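Local atomic coordinates of Abbfa_003403 (Acinetobacter baumannii, PDB entry 4ZXH), a protein that appears to build a nonribosomal peptide, joining condensation, adenylation, phosphopantetheine-bearing carrier and thioesterase domains in a single chain. Residues L258-S261 with G262-L266; R314-T317 with Q318-Q321; L982-T985 with F986-L990; V1028-L1031 with A1032-T1036; L1278-D1281 with Q1282-D1286. All coordinates share one frame; numbering follows the deposited sequence.

Contact 1: L258-S261 with G262-L266; sequences LVLS and GFYVL
Leu260 holds its CG anti to the backbone N (chi1 176°), while Tyr264, one turn further on, swings its CG back beside its own N (chi1 -77°), and these two choices bring the leucine fork against the tyrosine ring. Both sit in the middle of helix 255-271 in the condensation domain, whose two-lobed fold is related to that of chloramphenicol acetyltransferase. The contact is an i to i+4 pairing on a buried part of the helix. Leu260 CG lies 3.7 Å from Tyr264 CE2, and both methyls straddle the same ring atom, CD1 at 3.9 Å and CD2 at 4.0 Å. One ring corner is thus held by three aliphatic carbons, while Ser261 CA comes up to the edge of the ring.

Behind the side chains, the backbone ladder runs unbroken. Gly262 N donates to Leu258 O at 3.0 Å, Tyr264 N to Leu260 O at 3.1 Å, nearly in line with the carbonyl, and Val265 N reaches Ser261 O, also at 3.1 Å. Ser261 turns its OG back to Gly257 O, so a buried hydroxyl is satisfied by the preceding turn, and its side chain packs on Thr317 and Val320 of helix 313-329. On another flank, Leu260, Phe263 and Tyr264 all rest on Ile278 of strand 275-279, while Val259 meets Met358 and Trp360 of strand 356-360. The far end of the tyrosine is anchored as well: its OH is hydrogen-bonded to the backbone O of Ile303 on strand 302-306.

Contact 2: R314-T317 with Q318-Q321; sequences RQFT and QQVQ
Gln318 runs back along the preceding turn of helix 313-329 and lies beside Arg314, the two chains pointing the same way. Its CB sits 3.4 Å from Gln315 O. The next atom, CG, is placed beside the backbone N by a chi1 of -65°, and comes to 3.3 Å from Arg314 O, the same carbonyl that accepts Gln318 N. Beyond CG the chain is extended: CD passes Arg314 O at 4.0 Å, and OE1 at the tip comes near one methylene of its neighbour, 4.2 Å from Arg314 CG. The amide does not pair with the guanidinium, whose plane stands 88° from its own. The arginine bends at chi3 and sends its charged end elsewhere: NE forms a salt bridge with Glu450, and NH1 makes a weak hydrogen bond to Asp250 O.

The buried side of the helix works differently. Val320 CG2 sits over one face of the Phe316 ring, 4.0 Å from the centroid and displaced toward the rim, a CH-pi contact whose nearest ring atom is Phe316 CZ at 3.7 Å. Phe316 also packs on Val265 and Met305, which fixes the ring between this helix, helix 255-271 and strand 302-306. Thr317 returns its OG1 to Leu313 O, and Gln321 OE1 accepts from Thr254 N in the loop ahead of helix 255-271. With Gln315 and Gln318 exposed and Phe316, Thr317 and Val320 buried, this stretch is amphipathic, as expected of a helix covering part of the condensation domain.

Contact 3: L982-T985 with F986-L990; sequences LCTT and FEQIL
Phe986 N donates to Leu982 O at 2.7 Å in an almost straight bond (178°), and the ring of Phe986 lies obliquely beside the same carbonyl. It is brought back there by a chi1 of -84°, which sets CG beside the backbone N. Glu987 repeats the pattern one residue on, its N bonded to Cys983 O at 2.8 Å and its chain extended beyond CG. Gln988 N to Thr984 O (3.0 Å) and Ile989 N to Thr985 O (3.1 Å) continue the ladder. Contact between the side chains themselves is slight; most of what meets here is carbon on carbonyl along helix 977-990, the first helix of the carrier-domain bundle.

One layer out, Thr985 OG1 bonds to Glu981 O, Phe986 meets Phe1001 edge to face, and Leu982 and Phe986 both pack on helices 1008-1022 and 1037-1046. Gln988 NE2 bonds to Leu1058 O, and Glu987 OE2 is gripped twice, by a salt bridge from Arg1085 NH2 and by Val995 N. Two donors on one carboxylate oxygen would be expected to stabilise its negative charge, and because Arg1085 belongs to the thioesterase domain, in this conformation the bridge links carrier and thioesterase.

Contact 4: V1028-L1031 with A1032-T1036; sequences VALL and AQYST
Leu1030 O takes two N-H groups from the end of helix 1028-1033: Tyr1034 N at 2.8 Å, and Gln1033 N at 3.4 Å in a weak bond. Gln1033 N splits its hydrogen with Ala1029 O, again weakly, consistent with a loosening last turn just before Tyr1034 departs from helical backbone angles. A firmer rung precedes it, Ala1032 N to Val1028 O, also 2.8 Å.

The tyrosine ring stands beside this end, edge toward Leu1030 O. Its CG lies beside the backbone N (chi1 -55°), which turns the ring back so that Leu1030 O sits close to the ring plane, 3.3 Å from Tyr1034 CD2. Leu1030 CD2 lies 3.8 Å from Tyr1034 CE2, an apolar i to i+4 contact at the helix end. After the turn, Ser1035 OG bonds to Asp1000, and Thr1036 is the N-cap of helix 1037-1046, its OG1 accepting from Arg1039 N.

This short helix belongs to the four-helix carrier fold. Leu1031 packs on helix 1008-1022 and Tyr1034 leans on helix 1037-1046, while Gln1033 NE2 bonds to Gln929 O of the adenylation C-terminal domain and Val1028 touches Arg31 and Leu32 on helix 21-32, where the carrier docks against the condensation domain.

Contact 5: L1278-D1281 with Q1282-D1286; sequences LGWD and QLVKD
Trp1280 lays the six-membered side of its indole against two aliphatic side chains that follow it: CZ3 is 3.8 Å from Leu1283 CD1, and CE3 is 3.8 Å from Val1284 CG2. Both approach the ring at a slant. A chi1 of -79° sets the indole beside its own backbone N, and the chain then curls round to bring leucine and valine to it. The curl begins as a short 3-10 segment, 1280-1282, and ends with an i+4 bond, in the loop between strands 1262-1267 and 1288-1293 of the thioesterase, an alpha/beta-hydrolase fold.

Trp1280 O ties the turn together by accepting two N-H groups. Val1284 N arrives nearly head-on at 2.9 Å, whereas Leu1283 N, also at 2.9 Å, comes from well above the carbonyl plane. Before them Gln1282 N bonds to Gly1279 O at 3.1 Å; the positive phi of Gly1279 (95°) suits a residue without a CB.

Outside the turn, the indole meets Tyr1144 edge to face and packs on Leu1264 of strand 1262-1267, and Gln1282 NE2 bonds to Glu1171. The indole's one polar atom, NE1, donates to Thr1165 O, so a large buried ring is held by apolar contacts and by one directional bond from NE1.

Overall arrangement
All five contacts are local and run in series along the chain, none enclosing or crossing another; contacts 1 to 3 close turns within a helix, contact 4 the end of one, and contact 5 a turn within a loop. Contacts 1 and 2 come first, in adjoining helices of the condensation domain, and touch through Ser261 and Phe316. The adenylation domain then intervenes. Contacts 3 and 4 belong to the carrier, centres about 15 Å apart, touching through Phe986 and Ser1035. Contact 5 lies in the thioesterase, its centre about 83 Å from that of contact 1, across the chain's centre. Contact 4 faces the condensation domain and the adenylation C-terminal domain, contact 3 the thioesterase.

Contact 1: L258-S261 with G262-L266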
loop_
_atom_site.group_PDB
_atom_site.type_symbol
_atom_site.label_atom_id
_atom_site.label_comp_id
_atom_site.label_asym_id
_atom_site.label_seq_id
_atom_site.Cartn_x
_atom_site.Cartn_y
_atom_site.Cartn_z
ATOM N N LEU A 258 33.565 3.783 3.419
ATOM C CA LEU A 258 33.784 2.361 3.209
ATOM C C LEU A 258 32.574 1.567 3.658
ATOM O O LEU A 258 32.105 0.677 2.957
ATOM C CB LEU A 258 35.031 1.898 3.958
ATOM C CG LEU A 258 35.529 0.473 3.726
ATOM C CD1 LEU A 258 35.700 0.203 2.251
ATOM C CD2 LEU A 258 36.844 0.273 4.455
ATOM N N VAL A 259 32.064 1.897 4.835
ATOM C CA VAL A 259 30.974 1.137 5.404
ATOM C C VAL A 259 29.705 1.412 4.617
ATOM O O VAL A 259 28.849 0.541 4.464
ATOM C CB VAL A 259 30.785 1.480 6.896
ATOM C CG1 VAL A 259 29.537 0.809 7.472
ATOM C CG2 VAL A 259 32.034 1.095 7.685
ATOM N N LEU A 260 29.577 2.624 4.097
ATOM C CA LEU A 260 28.401 2.941 3.290
ATOM C C LEU A 260 28.422 2.070 2.038
ATOM O O LEU A 260 27.408 1.473 1.678
ATOM C CB LEU A 260 28.364 4.427 2.930
ATOM C CG LEU A 260 27.224 4.857 2.008
ATOM C CD1 LEU A 260 25.908 4.573 2.680
ATOM C CD2 LEU A 260 27.332 6.322 1.627
ATOM N N SER A 261 29.589 1.975 1.399
ATOM C CA SER A 261 29.780 1.082 0.254
ATOM C C SER A 261 29.357 -0.346 0.577
ATOM O O SER A 261 28.630 -0.979 -0.196
ATOM C CB SER A 261 31.234 1.091 -0.199
ATOM O OG SER A 261 31.557 2.345 -0.762
ATOM N N GLY A 262 29.813 -0.845 1.722
ATOM C CA GLY A 262 29.392 -2.142 2.213
ATOM C C GLY A 262 27.878 -2.259 2.314
ATOM O O GLY A 262 27.317 -3.298 1.979
ATOM N N PHE A 263 27.215 -1.189 2.748
ATOM C CA PHE A 263 25.770 -1.226 2.948
ATOM C C PHE A 263 25.011 -1.353 1.625
ATOM O O PHE A 263 24.110 -2.182 1.514
ATOM C CB PHE A 263 25.302 0.014 3.710
ATOM C CG PHE A 263 23.997 -0.173 4.427
ATOM C CD1 PHE A 263 23.556 -1.447 4.760
ATOM C CD2 PHE A 263 23.229 0.917 4.801
ATOM C CE1 PHE A 263 22.368 -1.635 5.422
ATOM C CE2 PHE A 263 22.032 0.733 5.480
ATOM C CZ PHE A 263 21.599 -0.547 5.783
ATOM N N TYR A 264 25.371 -0.543 0.629
ATOM C CA TYR A 264 24.810 -0.690 -0.718
ATOM C C TYR A 264 25.001 -2.114 -1.255
ATOM O O TYR A 264 24.058 -2.740 -1.736
ATOM C CB TYR A 264 25.459 0.287 -1.697
ATOM C CG TYR A 264 24.999 1.719 -1.615
ATOM C CD1 TYR A 264 23.728 2.087 -2.013
ATOM C CD2 TYR A 264 25.862 2.712 -1.185
ATOM C CE1 TYR A 264 23.321 3.392 -1.960
ATOM C CE2 TYR A 264 25.461 4.022 -1.120
ATOM C CZ TYR A 264 24.194 4.358 -1.504
ATOM O OH TYR A 264 23.802 5.674 -1.441
ATOM N N VAL A 265 26.231 -2.618 -1.179
ATOM C CA VAL A 265 26.518 -3.968 -1.649
ATOM C C VAL A 265 25.569 -4.953 -0.982
ATOM O O VAL A 265 24.978 -5.789 -1.652
ATOM C CB VAL A 265 27.985 -4.374 -1.384
ATOM C CG1 VAL A 265 28.157 -5.875 -1.509
ATOM C CG2 VAL A 265 28.901 -3.663 -2.355
ATOM N N LEU A 266 25.397 -4.821 0.329
ATOM C CA LEU A 266 24.425 -5.630 1.055
ATOM C C LEU A 266 23.001 -5.544 0.483
ATOM O O LEU A 266 22.387 -6.572 0.216
ATOM C CB LEU A 266 24.390 -5.238 2.531
ATOM C CG LEU A 266 23.332 -6.074 3.252
ATOM C CD1 LEU A 266 23.692 -7.537 3.147
ATOM C CD2 LEU A 266 23.147 -5.668 4.701
#

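Contact 2: R314-T317 with Q318-Q321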
loop_
_atom_site.group_PDB
_atom_site.type_symbol
_atom_site.label_atom_id
_atom_site.label_comp_id
_atom_site.label_asym_id
_atom_site.label_seq_id
_atom_site.Cartn_x
_atom_site.Cartn_y
_atom_site.Cartn_z
ATOM N N ARG A 314 36.916 -2.156 -4.963
ATOM C CA ARG A 314 37.771 -0.979 -4.918
ATOM C C ARG A 314 37.128 0.106 -5.761
ATOM O O ARG A 314 36.803 1.187 -5.270
ATOM C CB ARG A 314 39.182 -1.282 -5.428
ATOM C CG ARG A 314 40.065 -0.041 -5.568
ATOM C CD ARG A 314 41.447 -0.375 -6.111
ATOM N NE ARG A 314 42.117 -1.415 -5.329
ATOM C CZ ARG A 314 43.012 -1.189 -4.367
ATOM N NH1 ARG A 314 43.362 0.051 -4.045
ATOM N NH2 ARG A 314 43.559 -2.212 -3.721
ATOM N N GLN A 315 36.929 -0.210 -7.031
ATOM C CA GLN A 315 36.343 0.728 -7.963
ATOM C C GLN A 315 35.022 1.293 -7.443
ATOM O O GLN A 315 34.839 2.506 -7.388
ATOM C CB GLN A 315 36.146 0.052 -9.318
ATOM C CG GLN A 315 37.454 -0.323 -10.000
ATOM C CD GLN A 315 37.234 -1.056 -11.306
ATOM O OE1 GLN A 315 36.244 -1.776 -11.469
ATOM N NE2 GLN A 315 38.150 -0.869 -12.253
ATOM N N PHE A 316 34.122 0.410 -7.031
ATOM C CA PHE A 316 32.811 0.824 -6.540
ATOM C C PHE A 316 32.875 1.655 -5.250
ATOM O O PHE A 316 32.133 2.624 -5.095
ATOM C CB PHE A 316 31.927 -0.399 -6.317
ATOM C CG PHE A 316 30.619 -0.077 -5.670
ATOM C CD1 PHE A 316 29.602 0.514 -6.402
ATOM C CD2 PHE A 316 30.406 -0.353 -4.328
ATOM C CE1 PHE A 316 28.402 0.829 -5.812
ATOM C CE2 PHE A 316 29.200 -0.043 -3.732
ATOM C CZ PHE A 316 28.196 0.552 -4.475
ATOM N N THR A 317 33.739 1.272 -4.317
ATOM C CA THR A 317 33.925 2.071 -3.109
ATOM C C THR A 317 34.362 3.492 -3.475
ATOM O O THR A 317 33.860 4.466 -2.910
ATOM C CB THR A 317 34.967 1.461 -2.162
ATOM O OG1 THR A 317 34.575 0.133 -1.799
ATOM C CG2 THR A 317 35.065 2.289 -0.918
ATOM N N GLN A 318 35.279 3.608 -4.435
ATOM C CA GLN A 318 35.717 4.921 -4.915
ATOM C C GLN A 318 34.552 5.682 -5.569
ATOM O O GLN A 318 34.408 6.896 -5.395
ATOM C CB GLN A 318 36.894 4.778 -5.892
ATOM C CG GLN A 318 38.170 4.222 -5.240
ATOM C CD GLN A 318 39.367 4.180 -6.186
ATOM O OE1 GLN A 318 39.285 3.659 -7.302
ATOM N NE2 GLN A 318 40.491 4.718 -5.731
ATOM N N GLN A 319 33.714 4.953 -6.301
ATOM C CA GLN A 319 32.534 5.517 -6.957
ATOM C C GLN A 319 31.596 6.164 -5.927
ATOM O O GLN A 319 31.030 7.236 -6.165
ATOM C CB GLN A 319 31.826 4.412 -7.762
ATOM C CG GLN A 319 30.543 4.784 -8.492
ATOM C CD GLN A 319 30.113 3.704 -9.507
ATOM O OE1 GLN A 319 30.952 2.926 -10.004
ATOM N NE2 GLN A 319 28.804 3.645 -9.804
ATOM N N VAL A 320 31.461 5.527 -4.767
ATOM C CA VAL A 320 30.564 6.029 -3.734
ATOM C C VAL A 320 31.178 7.248 -3.066
ATOM O O VAL A 320 30.511 8.263 -2.866
ATOM C CB VAL A 320 30.247 4.945 -2.673
ATOM C CG1 VAL A 320 29.612 5.558 -1.443
ATOM C CG2 VAL A 320 29.346 3.861 -3.267
ATOM N N GLN A 321 32.462 7.150 -2.738
ATOM C CA GLN A 321 33.150 8.260 -2.104
ATOM C C GLN A 321 33.026 9.515 -2.964
ATOM O O GLN A 321 32.840 10.614 -2.441
ATOM C CB GLN A 321 34.622 7.918 -1.855
ATOM C CG GLN A 321 35.364 8.975 -1.063
ATOM C CD GLN A 321 34.778 9.182 0.321
ATOM O OE1 GLN A 321 34.827 8.289 1.173
ATOM N NE2 GLN A 321 34.209 10.362 0.551
#

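Contact 3: L982-T985 with F986-L990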
loop_
_atom_site.group_PDB
_atom_site.type_symbol
_atom_site.label_atom_id
_atom_site.label_comp_id
_atom_site.label_asym_id
_atom_site.label_seq_id
_atom_site.Cartn_x
_atom_site.Cartn_y
_atom_site.Cartn_z
ATOM N N LEU A 982 -13.962 23.692 -1.008
ATOM C CA LEU A 982 -12.680 23.002 -1.141
ATOM C C LEU A 982 -11.994 23.346 -2.464
ATOM O O LEU A 982 -10.780 23.515 -2.504
ATOM C CB LEU A 982 -12.856 21.489 -1.022
ATOM C CG LEU A 982 -13.370 21.006 0.339
ATOM C CD1 LEU A 982 -13.752 19.508 0.308
ATOM C CD2 LEU A 982 -12.332 21.311 1.424
ATOM N N CYS A 983 -12.759 23.458 -3.546
ATOM C CA CYS A 983 -12.149 23.779 -4.829
ATOM C C CYS A 983 -11.517 25.147 -4.779
ATOM O O CYS A 983 -10.337 25.294 -5.089
ATOM C CB CYS A 983 -13.159 23.724 -5.973
ATOM S SG CYS A 983 -13.467 22.077 -6.577
ATOM N N THR A 984 -12.295 26.147 -4.380
ATOM C CA THR A 984 -11.741 27.482 -4.188
ATOM C C THR A 984 -10.504 27.472 -3.277
ATOM O O THR A 984 -9.536 28.176 -3.528
ATOM C CB THR A 984 -12.785 28.412 -3.618
ATOM O OG1 THR A 984 -13.804 28.577 -4.599
ATOM C CG2 THR A 984 -12.193 29.748 -3.365
ATOM N N THR A 985 -10.509 26.639 -2.246
ATOM C CA THR A 985 -9.362 26.619 -1.352
ATOM C C THR A 985 -8.157 25.955 -2.024
ATOM O O THR A 985 -7.048 26.496 -1.986
ATOM C CB THR A 985 -9.682 25.931 -0.033
ATOM O OG1 THR A 985 -10.715 26.665 0.633
ATOM C CG2 THR A 985 -8.510 25.999 0.835
ATOM N N PHE A 986 -8.367 24.815 -2.671
ATOM C CA PHE A 986 -7.295 24.219 -3.474
ATOM C C PHE A 986 -6.722 25.197 -4.491
ATOM O O PHE A 986 -5.491 25.303 -4.597
ATOM C CB PHE A 986 -7.769 22.987 -4.218
ATOM C CG PHE A 986 -7.738 21.733 -3.404
ATOM C CD1 PHE A 986 -8.086 21.759 -2.051
ATOM C CD2 PHE A 986 -7.404 20.516 -4.003
ATOM C CE1 PHE A 986 -8.088 20.584 -1.292
ATOM C CE2 PHE A 986 -7.400 19.344 -3.262
ATOM C CZ PHE A 986 -7.752 19.368 -1.904
ATOM N N GLU A 987 -7.591 25.901 -5.226
ATOM C CA GLU A 987 -7.165 26.802 -6.314
ATOM C C GLU A 987 -6.257 27.885 -5.769
ATOM O O GLU A 987 -5.161 28.176 -6.295
ATOM C CB GLU A 987 -8.362 27.471 -6.996
ATOM C CG GLU A 987 -9.075 26.581 -8.021
ATOM C CD GLU A 987 -10.368 27.206 -8.566
ATOM O OE1 GLU A 987 -10.712 28.375 -8.234
ATOM O OE2 GLU A 987 -11.050 26.506 -9.347
ATOM N N GLN A 988 -6.726 28.451 -4.659
ATOM C CA GLN A 988 -6.172 29.683 -4.120
ATOM C C GLN A 988 -4.768 29.389 -3.495
ATOM O O GLN A 988 -3.783 30.105 -3.719
ATOM C CB GLN A 988 -7.041 30.287 -3.049
ATOM C CG GLN A 988 -7.988 31.171 -3.530
ATOM C CD GLN A 988 -7.884 32.531 -2.923
ATOM O OE1 GLN A 988 -7.312 32.803 -1.833
ATOM N NE2 GLN A 988 -8.610 33.378 -3.525
ATOM N N ILE A 989 -4.671 28.255 -2.801
ATOM C CA ILE A 989 -3.464 27.823 -2.063
ATOM C C ILE A 989 -2.356 27.200 -2.981
ATOM O O ILE A 989 -1.154 27.322 -2.726
ATOM C CB ILE A 989 -3.888 26.807 -0.954
ATOM C CG1 ILE A 989 -2.804 26.586 0.077
ATOM C CG2 ILE A 989 -4.193 25.474 -1.544
ATOM C CD1 ILE A 989 -2.562 27.792 0.884
ATOM N N LEU A 990 -2.778 26.605 -4.093
ATOM C CA LEU A 990 -1.881 25.957 -5.055
ATOM C C LEU A 990 -1.556 26.817 -6.275
ATOM O O LEU A 990 -0.718 26.432 -7.081
ATOM C CB LEU A 990 -2.490 24.657 -5.581
ATOM C CG LEU A 990 -2.794 23.534 -4.609
ATOM C CD1 LEU A 990 -3.618 22.487 -5.326
ATOM C CD2 LEU A 990 -1.506 22.941 -4.138
#

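Contact 4: V1028-L1031 with A1032-T1036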
loop_
_atom_site.group_PDB
_atom_site.type_symbol
_atom_site.label_atom_id
_atom_site.label_comp_id
_atom_site.label_asym_id
_atom_site.label_seq_id
_atom_site.Cartn_x
_atom_site.Cartn_y
_atom_site.Cartn_z
ATOM N N VAL A 1028 -3.687 16.736 9.076
ATOM C CA VAL A 1028 -2.934 16.562 7.842
ATOM C C VAL A 1028 -3.006 15.088 7.454
ATOM O O VAL A 1028 -2.893 14.731 6.270
ATOM C CB VAL A 1028 -1.469 17.037 7.974
ATOM C CG1 VAL A 1028 -1.400 18.556 7.964
ATOM C CG2 VAL A 1028 -0.861 16.528 9.241
ATOM N N ALA A 1029 -3.251 14.235 8.448
ATOM C CA ALA A 1029 -3.418 12.814 8.186
ATOM C C ALA A 1029 -4.653 12.573 7.326
ATOM O O ALA A 1029 -4.611 11.772 6.387
ATOM C CB ALA A 1029 -3.501 12.027 9.479
ATOM N N LEU A 1030 -5.746 13.268 7.646
ATOM C CA LEU A 1030 -6.974 13.182 6.853
ATOM C C LEU A 1030 -6.756 13.699 5.439
ATOM O O LEU A 1030 -7.275 13.127 4.480
ATOM C CB LEU A 1030 -8.116 13.952 7.515
ATOM C CG LEU A 1030 -8.746 13.149 8.651
ATOM C CD1 LEU A 1030 -9.734 13.963 9.500
ATOM C CD2 LEU A 1030 -9.418 11.932 8.051
ATOM N N LEU A 1031 -5.973 14.764 5.299
ATOM C CA LEU A 1031 -5.707 15.295 3.963
ATOM C C LEU A 1031 -4.804 14.370 3.149
ATOM O O LEU A 1031 -4.929 14.262 1.932
ATOM C CB LEU A 1031 -5.078 16.684 4.045
ATOM C CG LEU A 1031 -4.643 17.261 2.702
ATOM C CD1 LEU A 1031 -5.830 17.409 1.798
ATOM C CD2 LEU A 1031 -3.975 18.598 2.915
ATOM N N ALA A 1032 -3.882 13.702 3.821
ATOM C CA ALA A 1032 -2.949 12.825 3.118
ATOM C C ALA A 1032 -3.634 11.639 2.532
ATOM O O ALA A 1032 -3.219 11.057 1.531
ATOM C CB ALA A 1032 -1.871 12.383 4.046
ATOM N N GLN A 1033 -4.765 11.337 3.108
ATOM C CA GLN A 1033 -5.376 10.108 2.763
ATOM C C GLN A 1033 -6.682 10.323 1.996
ATOM O O GLN A 1033 -7.068 9.527 1.129
ATOM C CB GLN A 1033 -5.485 9.357 4.066
ATOM C CG GLN A 1033 -6.351 8.097 4.211
ATOM C CD GLN A 1033 -6.139 7.072 3.050
ATOM O OE1 GLN A 1033 -6.790 7.258 2.079
ATOM N NE2 GLN A 1033 -5.040 6.192 3.056
ATOM N N TYR A 1034 -7.282 11.481 2.239
ATOM C CA TYR A 1034 -8.338 12.007 1.399
ATOM C C TYR A 1034 -7.877 13.275 0.655
ATOM O O TYR A 1034 -8.275 14.378 1.001
ATOM C CB TYR A 1034 -9.592 12.288 2.242
ATOM C CG TYR A 1034 -10.026 11.065 3.008
ATOM C CD1 TYR A 1034 -10.777 10.060 2.402
ATOM C CD2 TYR A 1034 -9.642 10.890 4.324
ATOM C CE1 TYR A 1034 -11.155 8.925 3.106
ATOM C CE2 TYR A 1034 -10.009 9.758 5.032
ATOM C CZ TYR A 1034 -10.769 8.776 4.410
ATOM O OH TYR A 1034 -11.145 7.631 5.075
ATOM N N SER A 1035 -7.100 13.117 -0.416
ATOM C CA SER A 1035 -6.415 14.262 -1.034
ATOM C C SER A 1035 -7.012 14.845 -2.339
ATOM O O SER A 1035 -6.435 15.751 -2.953
ATOM C CB SER A 1035 -4.957 13.874 -1.282
ATOM O OG SER A 1035 -4.896 12.614 -1.910
ATOM N N THR A 1036 -8.162 14.342 -2.756
ATOM C CA THR A 1036 -8.942 15.019 -3.784
ATOM C C THR A 1036 -10.097 15.740 -3.130
ATOM O O THR A 1036 -10.460 15.418 -2.001
ATOM C CB THR A 1036 -9.507 14.062 -4.815
ATOM O OG1 THR A 1036 -10.521 13.261 -4.189
ATOM C CG2 THR A 1036 -8.396 13.189 -5.423
#

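Contact 5: L1278-D1281 with Q1282-D1286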
loop_
_atom_site.group_PDB
_atom_site.type_symbol
_atom_site.label_atom_id
_atom_site.label_comp_id
_atom_site.label_asym_id
_atom_site.label_seq_id
_atom_site.Cartn_x
_atom_site.Cartn_y
_atom_site.Cartn_z
ATOM N N LEU A 1278 -34.033 44.329 -20.100
ATOM C CA LEU A 1278 -34.623 43.413 -19.128
ATOM C C LEU A 1278 -35.604 44.122 -18.175
ATOM O O LEU A 1278 -35.893 43.624 -17.084
ATOM C CB LEU A 1278 -33.517 42.705 -18.326
ATOM C CG LEU A 1278 -32.417 42.102 -19.194
ATOM C CD1 LEU A 1278 -31.409 41.335 -18.361
ATOM C CD2 LEU A 1278 -33.013 41.215 -20.259
ATOM N N GLY A 1279 -36.123 45.276 -18.591
ATOM C CA GLY A 1279 -37.088 45.993 -17.786
ATOM C C GLY A 1279 -36.505 47.074 -16.888
ATOM O O GLY A 1279 -37.255 47.793 -16.237
ATOM N N TRP A 1280 -35.184 47.227 -16.854
ATOM C CA TRP A 1280 -34.576 48.182 -15.915
ATOM C C TRP A 1280 -34.854 49.633 -16.263
ATOM O O TRP A 1280 -34.730 50.517 -15.411
ATOM C CB TRP A 1280 -33.058 47.962 -15.807
ATOM C CG TRP A 1280 -32.737 46.808 -14.925
ATOM C CD1 TRP A 1280 -32.459 45.538 -15.318
ATOM C CD2 TRP A 1280 -32.719 46.800 -13.491
ATOM N NE1 TRP A 1280 -32.234 44.740 -14.222
ATOM C CE2 TRP A 1280 -32.393 45.488 -13.084
ATOM C CE3 TRP A 1280 -32.923 47.778 -12.509
ATOM C CZ2 TRP A 1280 -32.282 45.119 -11.734
ATOM C CZ3 TRP A 1280 -32.804 47.410 -11.158
ATOM C CH2 TRP A 1280 -32.485 46.094 -10.792
ATOM N N ASP A 1281 -35.230 49.882 -17.511
ATOM C CA ASP A 1281 -35.617 51.225 -17.920
ATOM C C ASP A 1281 -36.797 51.767 -17.104
ATOM O O ASP A 1281 -37.095 52.955 -17.174
ATOM C CB ASP A 1281 -35.958 51.266 -19.421
ATOM C CG ASP A 1281 -37.014 50.242 -19.829
ATOM O OD1 ASP A 1281 -36.981 49.101 -19.320
ATOM O OD2 ASP A 1281 -37.896 50.583 -20.649
ATOM N N GLN A 1282 -37.473 50.912 -16.337
ATOM C CA GLN A 1282 -38.627 51.364 -15.563
ATOM C C GLN A 1282 -38.235 51.658 -14.118
ATOM O O GLN A 1282 -39.061 52.094 -13.318
ATOM C CB GLN A 1282 -39.748 50.328 -15.581
ATOM C CG GLN A 1282 -40.141 49.803 -16.953
ATOM C CD GLN A 1282 -41.377 48.915 -16.896
ATOM O OE1 GLN A 1282 -41.955 48.705 -15.831
ATOM N NE2 GLN A 1282 -41.760 48.354 -18.035
ATOM N N LEU A 1283 -36.971 51.414 -13.788
ATOM C CA LEU A 1283 -36.478 51.608 -12.431
ATOM C C LEU A 1283 -35.325 52.588 -12.392
ATOM O O LEU A 1283 -35.188 53.353 -11.441
ATOM C CB LEU A 1283 -36.019 50.281 -11.825
ATOM C CG LEU A 1283 -37.104 49.255 -11.546
ATOM C CD1 LEU A 1283 -36.498 48.038 -10.882
ATOM C CD2 LEU A 1283 -38.192 49.873 -10.685
ATOM N N VAL A 1284 -34.478 52.545 -13.414
ATOM C CA VAL A 1284 -33.273 53.366 -13.431
ATOM C C VAL A 1284 -33.296 54.306 -14.629
ATOM O O VAL A 1284 -33.641 53.896 -15.734
ATOM C CB VAL A 1284 -32.018 52.490 -13.466
ATOM C CG1 VAL A 1284 -30.778 53.350 -13.405
ATOM C CG2 VAL A 1284 -32.053 51.490 -12.300
ATOM N N LYS A 1285 -32.956 55.570 -14.415
ATOM C CA LYS A 1285 -33.137 56.568 -15.465
ATOM C C LYS A 1285 -31.841 56.940 -16.180
ATOM O O LYS A 1285 -31.689 56.690 -17.380
ATOM C CB LYS A 1285 -33.781 57.834 -14.889
ATOM N N ASP A 1286 -30.912 57.537 -15.441
ATOM C CA ASP A 1286 -29.752 58.165 -16.058
ATOM C C ASP A 1286 -28.447 57.400 -15.806
ATOM O O ASP A 1286 -27.471 57.567 -16.535
ATOM C CB ASP A 1286 -29.628 59.615 -15.560
#